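Local coordinates for protein malate dehydrogenase (Pyrococcus horikoshii, PDB 1V9N) that catalyses the NAD-dependent, reversible oxidation of (S)-malate to oxaloacetate as a homodimer of the LDH2/MDH2 oxidoreductase family, at residues Asp17-Phe20 against Ser21-Arg25; Asn43-Met46 against Ala47-Gly51; Asp184-Ser188 against Val189-Gly193. All blocks are in the same frame, centred on the assembly; numbering follows the deposited sequence.

Interaction 1: residues Asp17-Phe20 against Ser21-Arg25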
loop_
_atom_site.group_PDB
_atom_site.type_symbol
_atom_site.label_atom_id
_atom_site.label_comp_id
_atom_site.label_asym_id
_atom_site.label_seq_id
_atom_site.Cartn_x
_atom_site.Cartn_y
_atom_site.Cartn_z
ATOM N N ASP A 17 -11.442 -14.778 -28.358
ATOM C CA ASP A 17 -12.344 -15.909 -28.170
ATOM C C ASP A 17 -11.671 -17.247 -28.467
ATOM O O ASP A 17 -12.042 -18.280 -27.909
ATOM C CB ASP A 17 -13.564 -15.737 -29.074
ATOM C CG ASP A 17 -14.240 -14.395 -28.877
ATOM O OD1 ASP A 17 -14.868 -14.197 -27.814
ATOM O OD2 ASP A 17 -14.131 -13.536 -29.782
ATOM N N ARG A 18 -10.678 -17.216 -29.348
ATOM C CA ARG A 18 -9.950 -18.416 -29.728
ATOM C C ARG A 18 -8.978 -18.831 -28.634
ATOM O O ARG A 18 -8.871 -20.010 -28.299
ATOM C CB ARG A 18 -9.193 -18.168 -31.035
ATOM C CG ARG A 18 -8.417 -19.360 -31.563
ATOM C CD ARG A 18 -8.226 -19.216 -33.061
ATOM N NE ARG A 18 -9.519 -19.178 -33.742
ATOM C CZ ARG A 18 -9.691 -18.847 -35.017
ATOM N NH1 ARG A 18 -8.647 -18.517 -35.768
ATOM N NH2 ARG A 18 -10.910 -18.849 -35.543
ATOM N N LEU A 19 -8.265 -17.855 -28.083
ATOM C CA LEU A 19 -7.307 -18.126 -27.020
ATOM C C LEU A 19 -8.060 -18.663 -25.808
ATOM O O LEU A 19 -7.624 -19.618 -25.161
ATOM C CB LEU A 19 -6.556 -16.847 -26.644
ATOM C CG LEU A 19 -5.419 -16.996 -25.630
ATOM C CD1 LEU A 19 -4.362 -17.942 -26.182
ATOM C CD2 LEU A 19 -4.811 -15.637 -25.340
ATOM N N PHE A 20 -9.205 -18.054 -25.524
ATOM C CA PHE A 20 -10.037 -18.449 -24.397
ATOM C C PHE A 20 -10.485 -19.905 -24.485
ATOM O O PHE A 20 -10.313 -20.667 -23.535
ATOM C CB PHE A 20 -11.280 -17.559 -24.319
ATOM C CG PHE A 20 -12.169 -17.862 -23.149
ATOM C CD1 PHE A 20 -12.001 -17.195 -21.938
ATOM C CD2 PHE A 20 -13.165 -18.827 -23.247
ATOM C CE1 PHE A 20 -12.813 -17.485 -20.846
ATOM C CE2 PHE A 20 -13.981 -19.124 -22.157
ATOM C CZ PHE A 20 -13.801 -18.450 -20.954
ATOM N N SER A 21 -11.080 -20.279 -25.617
ATOM C CA SER A 21 -11.571 -21.644 -25.808
ATOM C C SER A 21 -10.428 -22.655 -25.757
ATOM O O SER A 21 -10.603 -23.781 -25.309
ATOM C CB SER A 21 -12.313 -21.764 -27.144
ATOM O OG SER A 21 -11.441 -21.503 -28.229
ATOM N N PHE A 22 -9.257 -22.243 -26.224
ATOM C CA PHE A 22 -8.095 -23.114 -26.201
ATOM C C PHE A 22 -7.775 -23.483 -24.755
ATOM O O PHE A 22 -7.724 -24.664 -24.402
ATOM C CB PHE A 22 -6.893 -22.410 -26.825
ATOM C CG PHE A 22 -5.591 -23.111 -26.572
ATOM C CD1 PHE A 22 -5.331 -24.353 -27.140
ATOM C CD2 PHE A 22 -4.641 -22.550 -25.725
ATOM C CE1 PHE A 22 -4.148 -25.025 -26.865
ATOM C CE2 PHE A 22 -3.450 -23.217 -25.443
ATOM C CZ PHE A 22 -3.206 -24.455 -26.013
ATOM N N ILE A 23 -7.568 -22.464 -23.920
ATOM C CA ILE A 23 -7.254 -22.674 -22.510
ATOM C C ILE A 23 -8.270 -23.603 -21.861
ATOM O O ILE A 23 -7.901 -24.522 -21.132
ATOM C CB ILE A 23 -7.230 -21.329 -21.729
ATOM C CG1 ILE A 23 -6.116 -20.436 -22.271
ATOM C CG2 ILE A 23 -7.009 -21.584 -20.237
ATOM C CD1 ILE A 23 -6.157 -19.015 -21.734
ATOM N N VAL A 24 -9.549 -23.358 -22.131
ATOM C CA VAL A 24 -10.620 -24.176 -21.569
ATOM C C VAL A 24 -10.533 -25.630 -22.042
ATOM O O VAL A 24 -10.826 -26.553 -21.275
ATOM C CB VAL A 24 -12.014 -23.589 -21.925
ATOM C CG1 VAL A 24 -13.115 -24.544 -21.485
ATOM C CG2 VAL A 24 -12.198 -22.238 -21.231
ATOM N N ARG A 25 -10.133 -25.833 -23.298
ATOM C CA ARG A 25 -9.998 -27.187 -23.844
ATOM C C ARG A 25 -8.930 -27.956 -23.080
ATOM O O ARG A 25 -9.154 -29.077 -22.627
ATOM C CB ARG A 25 -9.589 -27.157 -25.322
ATOM C CG ARG A 25 -10.715 -26.958 -26.310
ATOM C CD ARG A 25 -10.308 -27.485 -27.684
ATOM N NE ARG A 25 -9.231 -26.718 -28.300
ATOM C CZ ARG A 25 -9.363 -25.469 -28.738
ATOM N NH1 ARG A 25 -10.527 -24.845 -28.624
ATOM N NH2 ARG A 25 -8.334 -24.845 -29.297
#
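Helix 16-29, near the start of the chain, holds Asp17-Phe20 and Ser21-Arg25 in successive turns. The regular i to i+4 bonds run through both segments. Ser21 N bonds to Asp17 O at 3.2 Å. Ile23 N bonds to Leu19 O at 3.1 Å. Val24 N bonds to Phe20 O, also at 3.1 Å.

Phe20 and Val24 pack one turn apart; the Phe20 ring also touches Ala41 of helix 34-49. The Phe20 ring swings out with CG anti to the backbone N (chi1 -178°). Its CE2 atom then meets Val24 CG2 at 3.7 Å. The methyl approaches the ring obliquely, and the two side chains cross at a slant. Leu19 and Ile23 form a looser pair, with Leu19 CG 4.4 Å from Ile23 CD1. Both also touch Val57 and helix 34-49.

The side toward helix 342-355 and the C-terminal tail mixes polar and apolar groups. Phe22 packs there on Leu348 and Ala352. Ser21 has its hydroxyl between the backbone N and the carbonyl carbon (chi1 63°), and OG lies 3.0 Å from Arg18 O. Arg25 folds back along the helix. Its NH1 gives Ser21 OG a weak bond of 3.5 Å. Phe22 CA lies under one guanidinium face, off toward its rim. NH2 sits at the edge of the Phe22 ring, in its plane, and bonds to Glu358 O.

Leu19, Phe22 and Ile23 thus bury apolar surface against neighbouring elements, while Arg25 is held mainly by Glu358 O and only weakly by Ser21 OG.

Interaction 2: residues Asn43-Met46 against Ala47-Gly51. With NDP (NADPH dihydro-nicotinamide-adenine-dinucleotide phosphate), chain B.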
loop_
_atom_site.group_PDB
_atom_site.type_symbol
_atom_site.label_atom_id
_atom_site.label_comp_id
_atom_site.label_asym_id
_atom_site.label_seq_id
_atom_site.Cartn_x
_atom_site.Cartn_y
_atom_site.Cartn_z
ATOM N N ASN A 43 -9.131 -15.161 -16.282
ATOM C CA ASN A 43 -8.036 -14.479 -15.602
ATOM C C ASN A 43 -6.777 -14.366 -16.466
ATOM O O ASN A 43 -6.165 -13.296 -16.547
ATOM C CB ASN A 43 -7.723 -15.205 -14.282
ATOM C CG ASN A 43 -6.431 -14.745 -13.647
ATOM O OD1 ASN A 43 -5.351 -15.174 -14.044
ATOM N ND2 ASN A 43 -6.533 -13.868 -12.650
ATOM N N LEU A 44 -6.390 -15.459 -17.113
ATOM C CA LEU A 44 -5.197 -15.444 -17.952
ATOM C C LEU A 44 -5.397 -14.600 -19.210
ATOM O O LEU A 44 -4.483 -13.903 -19.642
ATOM C CB LEU A 44 -4.793 -16.873 -18.346
ATOM C CG LEU A 44 -4.344 -17.803 -17.211
ATOM C CD1 LEU A 44 -3.924 -19.157 -17.788
ATOM C CD2 LEU A 44 -3.181 -17.171 -16.466
ATOM N N VAL A 45 -6.589 -14.668 -19.795
ATOM C CA VAL A 45 -6.881 -13.902 -21.003
ATOM C C VAL A 45 -6.921 -12.413 -20.694
ATOM O O VAL A 45 -6.468 -11.596 -21.497
ATOM C CB VAL A 45 -8.223 -14.344 -21.642
ATOM C CG1 VAL A 45 -8.582 -13.427 -22.812
ATOM C CG2 VAL A 45 -8.104 -15.783 -22.139
HETATM N N MSE A 46 -7.452 -12.054 -19.529
HETATM C CA MSE A 46 -7.502 -10.646 -19.161
HETATM C C MSE A 46 -6.083 -10.095 -19.098
HETATM O O MSE A 46 -5.829 -8.972 -19.536
HETATM C CB MSE A 46 -8.188 -10.447 -17.805
HETATM C CG MSE A 46 -8.207 -8.977 -17.375
HETATM SE SE MSE A 46 -9.050 -8.658 -15.672
HETATM C CE MSE A 46 -10.880 -8.849 -16.230
ATOM N N ALA A 47 -5.160 -10.887 -18.552
ATOM C CA ALA A 47 -3.764 -10.474 -18.446
ATOM C C ALA A 47 -3.166 -10.224 -19.831
ATOM O O ALA A 47 -2.452 -9.244 -20.043
ATOM C CB ALA A 47 -2.951 -11.543 -17.716
ATOM N N ASP A 48 -3.443 -11.122 -20.770
ATOM C CA ASP A 48 -2.928 -10.963 -22.125
ATOM C C ASP A 48 -3.553 -9.731 -22.789
ATOM O O ASP A 48 -2.861 -8.960 -23.449
ATOM C CB ASP A 48 -3.209 -12.217 -22.956
ATOM C CG ASP A 48 -2.306 -13.382 -22.576
ATOM O OD1 ASP A 48 -1.067 -13.198 -22.566
ATOM O OD2 ASP A 48 -2.832 -14.479 -22.289
ATOM N N LEU A 49 -4.855 -9.547 -22.594
ATOM C CA LEU A 49 -5.567 -8.405 -23.160
ATOM C C LEU A 49 -5.051 -7.068 -22.626
ATOM O O LEU A 49 -4.928 -6.096 -23.378
ATOM C CB LEU A 49 -7.066 -8.515 -22.867
ATOM C CG LEU A 49 -7.867 -9.551 -23.658
ATOM C CD1 LEU A 49 -9.299 -9.600 -23.150
ATOM C CD2 LEU A 49 -7.842 -9.181 -25.138
ATOM N N ARG A 50 -4.756 -7.020 -21.328
ATOM C CA ARG A 50 -4.267 -5.795 -20.705
ATOM C C ARG A 50 -2.779 -5.572 -20.945
ATOM O O ARG A 50 -2.205 -4.591 -20.471
ATOM C CB ARG A 50 -4.542 -5.810 -19.197
ATOM C CG ARG A 50 -6.017 -5.858 -18.812
ATOM C CD ARG A 50 -6.187 -5.597 -17.306
ATOM N NE ARG A 50 -5.833 -4.220 -16.960
ATOM C CZ ARG A 50 -6.634 -3.174 -17.153
ATOM N NH1 ARG A 50 -7.838 -3.352 -17.670
ATOM N NH2 ARG A 50 -6.218 -1.946 -16.869
ATOM N N GLY A 51 -2.148 -6.491 -21.668
ATOM C CA GLY A 51 -0.734 -6.343 -21.958
ATOM C C GLY A 51 0.212 -6.846 -20.888
ATOM O O GLY A 51 1.357 -6.398 -20.810
HETATM P PA NDP B . 3.133 -2.031 -14.116
HETATM O O1A NDP B . 2.875 -2.549 -15.438
HETATM O O2A NDP B . 4.355 -1.224 -13.770
HETATM O O5B NDP B . 1.799 -1.186 -13.672
HETATM C C5B NDP B . 1.706 -0.554 -12.381
HETATM C C4B NDP B . 0.309 0.093 -12.338
HETATM O O4B NDP B . 0.525 1.449 -12.770
HETATM C C3B NDP B . -0.768 -0.461 -13.229
HETATM O O3B NDP B . -2.029 -0.400 -12.497
HETATM C C2B NDP B . -0.816 0.402 -14.439
HETATM O O2B NDP B . -2.051 0.450 -15.175
HETATM C C1B NDP B . -0.344 1.705 -13.872
HETATM N N9A NDP B . 0.450 2.552 -14.804
HETATM C C8A NDP B . 1.416 2.165 -15.776
HETATM N N7A NDP B . 1.918 3.215 -16.386
HETATM C C5A NDP B . 1.308 4.310 -15.843
HETATM C C6A NDP B . 1.402 5.724 -16.046
HETATM N N6A NDP B . 2.253 6.217 -16.953
HETATM N N1A NDP B . 0.617 6.579 -15.303
HETATM C C2A NDP B . -0.256 6.083 -14.367
HETATM N N3A NDP B . -0.414 4.770 -14.098
HETATM C C4A NDP B . 0.403 3.926 -14.875
HETATM O O3 NDP B . 3.037 -3.124 -12.992
HETATM P PN NDP B . 3.797 -4.444 -12.547
HETATM O O1N NDP B . 4.282 -4.170 -11.198
HETATM O O2N NDP B . 4.816 -4.625 -13.636
HETATM O O5D NDP B . 2.616 -5.508 -12.605
HETATM C C5D NDP B . 2.774 -6.828 -13.198
HETATM C C4D NDP B . 1.430 -7.645 -13.092
HETATM O O4D NDP B . 1.764 -8.896 -12.517
HETATM C C3D NDP B . 0.319 -7.061 -12.185
HETATM O O3D NDP B . -0.937 -7.233 -12.856
HETATM C C2D NDP B . 0.424 -7.819 -10.873
HETATM O O2D NDP B . -0.819 -7.880 -10.207
HETATM C C1D NDP B . 0.972 -9.185 -11.363
HETATM N N1N NDP B . 1.821 -9.894 -10.367
HETATM C C2N NDP B . 1.312 -11.125 -9.866
HETATM C C3N NDP B . 2.141 -11.830 -8.899
HETATM C C7N NDP B . 1.677 -13.110 -8.353
HETATM O O7N NDP B . 2.327 -13.771 -7.533
HETATM N N7N NDP B . 0.480 -13.629 -8.737
HETATM C C4N NDP B . 3.392 -11.252 -8.527
HETATM C C5N NDP B . 3.865 -10.045 -9.025
HETATM C C6N NDP B . 3.084 -9.361 -9.953
HETATM P P2B NDP B . -2.363 -0.321 -16.488
HETATM O O1X NDP B . -3.075 0.695 -17.281
HETATM O O2X NDP B . -3.238 -1.497 -16.192
HETATM O O3X NDP B . -1.062 -0.760 -17.152
#
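Leu44 O and Asp48 OD2 lie 3.2 Å apart although both are acceptors. The carboxylate oxygen is turned back over the preceding turn of helix 34-49, with CG anti to the carbonyl carbon (chi1 -74°). Its hydrogen-bond partner is Val57 N, which probably offsets the closeness of the two oxygens.

The backbone bonds themselves are regular. Leu49 N bonds to Val45 O at 2.8 Å. Arg50 N closes the last turn on Met46 O at 2.9 Å.

Two pairs of side chains run alongside each other and point the same way. Val45 CG1 touches Leu49 CD1 at 3.9 Å, on the side that meets helix 16-29 and strand 338-341. Selenomethionine Met46 puts CG 3.9 Å from Arg50 CD.

Beyond that point the Arg50 chain bends at chi3 (68°). Its NH2 then gives O2X of the NADPH 2'-phosphate a straight bond of 3.1 Å (167°), with the oxygen at the guanidinium edge, in its plane. The same nitrogen bonds to Gly323 O, and Phe327 makes a cation-pi contact with the group. These partners should limit its rotation.

Gly51 takes positive phi, and its N bonds back to Asp48 O at 3.1 Å. This is one of the two bonds back into the last turn that, with the positive phi, make a Schellman motif. It is a common way to end a helix, here beside the cofactor pocket.

Interaction 3: residues Asp184-Ser188 against Val189-Gly193. With NDP (NADPH dihydro-nicotinamide-adenine-dinucleotide phosphate), chain B.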
loop_
_atom_site.group_PDB
_atom_site.type_symbol
_atom_site.label_atom_id
_atom_site.label_comp_id
_atom_site.label_asym_id
_atom_site.label_seq_id
_atom_site.Cartn_x
_atom_site.Cartn_y
_atom_site.Cartn_z
ATOM N N ASP A 184 -2.674 -1.864 -10.088
ATOM C CA ASP A 184 -2.289 -3.267 -9.967
ATOM C C ASP A 184 -0.783 -3.273 -10.169
ATOM O O ASP A 184 -0.304 -3.174 -11.293
ATOM C CB ASP A 184 -2.992 -4.121 -11.029
ATOM C CG ASP A 184 -2.774 -5.604 -10.807
ATOM O OD1 ASP A 184 -2.121 -5.946 -9.794
ATOM O OD2 ASP A 184 -3.247 -6.421 -11.628
HETATM N N MSE A 185 -0.045 -3.402 -9.069
HETATM C CA MSE A 185 1.412 -3.331 -9.105
HETATM C C MSE A 185 2.160 -4.281 -8.178
HETATM O O MSE A 185 1.722 -4.554 -7.059
HETATM C CB MSE A 185 1.824 -1.913 -8.719
HETATM C CG MSE A 185 1.156 -1.498 -7.402
HETATM SE SE MSE A 185 1.810 0.068 -6.502
HETATM C CE MSE A 185 3.201 -0.764 -5.440
ATOM N N ALA A 186 3.309 -4.762 -8.637
ATOM C CA ALA A 186 4.144 -5.611 -7.802
ATOM C C ALA A 186 4.849 -4.604 -6.892
ATOM O O ALA A 186 5.055 -3.458 -7.290
ATOM C CB ALA A 186 5.155 -6.349 -8.647
ATOM N N THR A 187 5.206 -5.007 -5.678
ATOM C CA THR A 187 5.884 -4.092 -4.768
ATOM C C THR A 187 7.391 -4.045 -5.034
ATOM O O THR A 187 8.148 -3.367 -4.328
ATOM C CB THR A 187 5.605 -4.456 -3.289
ATOM O OG1 THR A 187 5.783 -5.861 -3.090
ATOM C CG2 THR A 187 4.176 -4.080 -2.921
ATOM N N SER A 188 7.816 -4.776 -6.057
ATOM C CA SER A 188 9.211 -4.789 -6.471
ATOM C C SER A 188 9.224 -3.849 -7.671
ATOM O O SER A 188 8.157 -3.522 -8.203
ATOM C CB SER A 188 9.635 -6.202 -6.894
ATOM O OG SER A 188 8.803 -6.699 -7.932
ATOM N N VAL A 189 10.399 -3.394 -8.100
ATOM C CA VAL A 189 10.434 -2.492 -9.249
ATOM C C VAL A 189 9.691 -3.156 -10.408
ATOM O O VAL A 189 8.884 -2.520 -11.080
ATOM C CB VAL A 189 11.879 -2.155 -9.693
ATOM C CG1 VAL A 189 11.843 -1.169 -10.863
ATOM C CG2 VAL A 189 12.662 -1.558 -8.533
ATOM N N VAL A 190 9.960 -4.440 -10.631
ATOM C CA VAL A 190 9.294 -5.185 -11.698
ATOM C C VAL A 190 9.067 -6.635 -11.290
ATOM O O VAL A 190 9.708 -7.138 -10.371
ATOM C CB VAL A 190 10.120 -5.179 -13.008
ATOM C CG1 VAL A 190 10.360 -3.750 -13.461
ATOM C CG2 VAL A 190 11.446 -5.909 -12.800
ATOM N N PRO A 191 8.134 -7.321 -11.965
ATOM C CA PRO A 191 7.832 -8.725 -11.666
ATOM C C PRO A 191 8.913 -9.604 -12.284
ATOM O O PRO A 191 9.508 -9.235 -13.298
ATOM C CB PRO A 191 6.483 -8.952 -12.352
ATOM C CG PRO A 191 5.938 -7.577 -12.550
ATOM C CD PRO A 191 7.142 -6.771 -12.899
ATOM N N ILE A 192 9.174 -10.760 -11.683
ATOM C CA ILE A 192 10.184 -11.652 -12.237
ATOM C C ILE A 192 9.665 -12.114 -13.594
ATOM O O ILE A 192 10.426 -12.260 -14.548
ATOM C CB ILE A 192 10.425 -12.883 -11.334
ATOM C CG1 ILE A 192 11.668 -13.637 -11.811
ATOM C CG2 ILE A 192 9.218 -13.810 -11.364
ATOM C CD1 ILE A 192 12.937 -12.816 -11.760
ATOM N N GLY A 193 8.354 -12.320 -13.668
ATOM C CA GLY A 193 7.737 -12.754 -14.904
ATOM C C GLY A 193 8.011 -11.812 -16.063
ATOM O O GLY A 193 7.808 -12.181 -17.217
HETATM P PA NDP B . 3.133 -2.031 -14.116
HETATM O O1A NDP B . 2.875 -2.549 -15.438
HETATM O O2A NDP B . 4.355 -1.224 -13.770
HETATM O O5B NDP B . 1.799 -1.186 -13.672
HETATM C C5B NDP B . 1.706 -0.554 -12.381
HETATM C C4B NDP B . 0.309 0.093 -12.338
HETATM O O4B NDP B . 0.525 1.449 -12.770
HETATM C C3B NDP B . -0.768 -0.461 -13.229
HETATM O O3B NDP B . -2.029 -0.400 -12.497
HETATM C C2B NDP B . -0.816 0.402 -14.439
HETATM O O2B NDP B . -2.051 0.450 -15.175
HETATM C C1B NDP B . -0.344 1.705 -13.872
HETATM N N9A NDP B . 0.450 2.552 -14.804
HETATM C C8A NDP B . 1.416 2.165 -15.776
HETATM N N7A NDP B . 1.918 3.215 -16.386
HETATM C C5A NDP B . 1.308 4.310 -15.843
HETATM C C6A NDP B . 1.402 5.724 -16.046
HETATM N N6A NDP B . 2.253 6.217 -16.953
HETATM N N1A NDP B . 0.617 6.579 -15.303
HETATM C C2A NDP B . -0.256 6.083 -14.367
HETATM N N3A NDP B . -0.414 4.770 -14.098
HETATM C C4A NDP B . 0.403 3.926 -14.875
HETATM O O3 NDP B . 3.037 -3.124 -12.992
HETATM P PN NDP B . 3.797 -4.444 -12.547
HETATM O O1N NDP B . 4.282 -4.170 -11.198
HETATM O O2N NDP B . 4.816 -4.625 -13.636
HETATM O O5D NDP B . 2.616 -5.508 -12.605
HETATM C C5D NDP B . 2.774 -6.828 -13.198
HETATM C C4D NDP B . 1.430 -7.645 -13.092
HETATM O O4D NDP B . 1.764 -8.896 -12.517
HETATM C C3D NDP B . 0.319 -7.061 -12.185
HETATM O O3D NDP B . -0.937 -7.233 -12.856
HETATM C C2D NDP B . 0.424 -7.819 -10.873
HETATM O O2D NDP B . -0.819 -7.880 -10.207
HETATM C C1D NDP B . 0.972 -9.185 -11.363
HETATM N N1N NDP B . 1.821 -9.894 -10.367
HETATM C C2N NDP B . 1.312 -11.125 -9.866
HETATM C C3N NDP B . 2.141 -11.830 -8.899
HETATM C C7N NDP B . 1.677 -13.110 -8.353
HETATM O O7N NDP B . 2.327 -13.771 -7.533
HETATM N N7N NDP B . 0.480 -13.629 -8.737
HETATM C C4N NDP B . 3.392 -11.252 -8.527
HETATM C C5N NDP B . 3.865 -10.045 -9.025
HETATM C C6N NDP B . 3.084 -9.361 -9.953
HETATM P P2B NDP B . -2.363 -0.321 -16.488
HETATM O O1X NDP B . -3.075 0.695 -17.281
HETATM O O2X NDP B . -3.238 -1.497 -16.192
HETATM O O3X NDP B . -1.062 -0.760 -17.152
#
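Ala186 and Pro191 touch each other and meet the flat nicotinamide ring of NADPH at C6N. Ala186 CB comes in near the ring edge, slightly off the plane, 3.9 Å from C6N of the cofactor. Pro191 CB approaches the same carbon more from the opposite face and is more distant. The two residues meet through Ala186 CB and Pro191 CG, 4.2 Å apart.

The second flat group is the Asp184 carboxylate, which spans the diol of the nicotinamide ribose. OD2 accepts a bond from O3D of NADPH at 2.7 Å, and Gly132 N adds a weak bond to OD2. OD1 accepts one from O2D. The modelled 2.4 Å between Asp184 OD1 and NADPH O2D is very short, and the exact length is doubtful. CG stands anti to the backbone N (chi1 -172°), which turns both oxygens to the sugar. Asp184 N serves the other ribose, bonding to O3B of NADPH at 2.9 Å.

Asp184 and Met185 belong to strand 181-185. Within this chain it is an outer strand of a mixed, largely antiparallel sheet, unlike the parallel sheet of a Rossmann fold. The chain then turns round the nicotinamide-side phosphate. Ala186 N gives O1N of NADPH an almost straight bond of 2.8 Å (175°). Pro191 presents only carbon to the same phosphate, with CD 3.2 Å from O2N.

Ser188 holds the turn from within. Its OG gives Val190 O a bond of 2.6 Å, reaching it from far above the carbonyl plane rather than along a lone pair. A chi1 of 57° tucks OG back over its own main chain and allows this.

Thr187 OG1 bonds to Asn168 O. Lys244 NZ of the second subunit bonds to Ala186 O, Ser188 O and Val189 O, and also to the cofactor.

How the interactions relate
The three contacts follow one another along the chain. Interactions 1 and 2 lie on consecutive helices, 16-29 and 34-49, with centres about 13 Å apart. The helices pack directly: Ile23 CD1 is 3.8 Å from Val45 CG2. Interaction 3 lies where outer strand 181-185 of the mixed sheet runs into a loop. Its centre is about 16 Å from that of interaction 2, and their nearest atoms are about 6 Å apart. They do not touch, but both hold the same NADPH, at the 2'-phosphate and at the riboses and nicotinamide-side phosphate respectively. The nearest atoms of interactions 1 and 3 are about 15 Å apart. The cofactor thus bridges the helical part and the sheet.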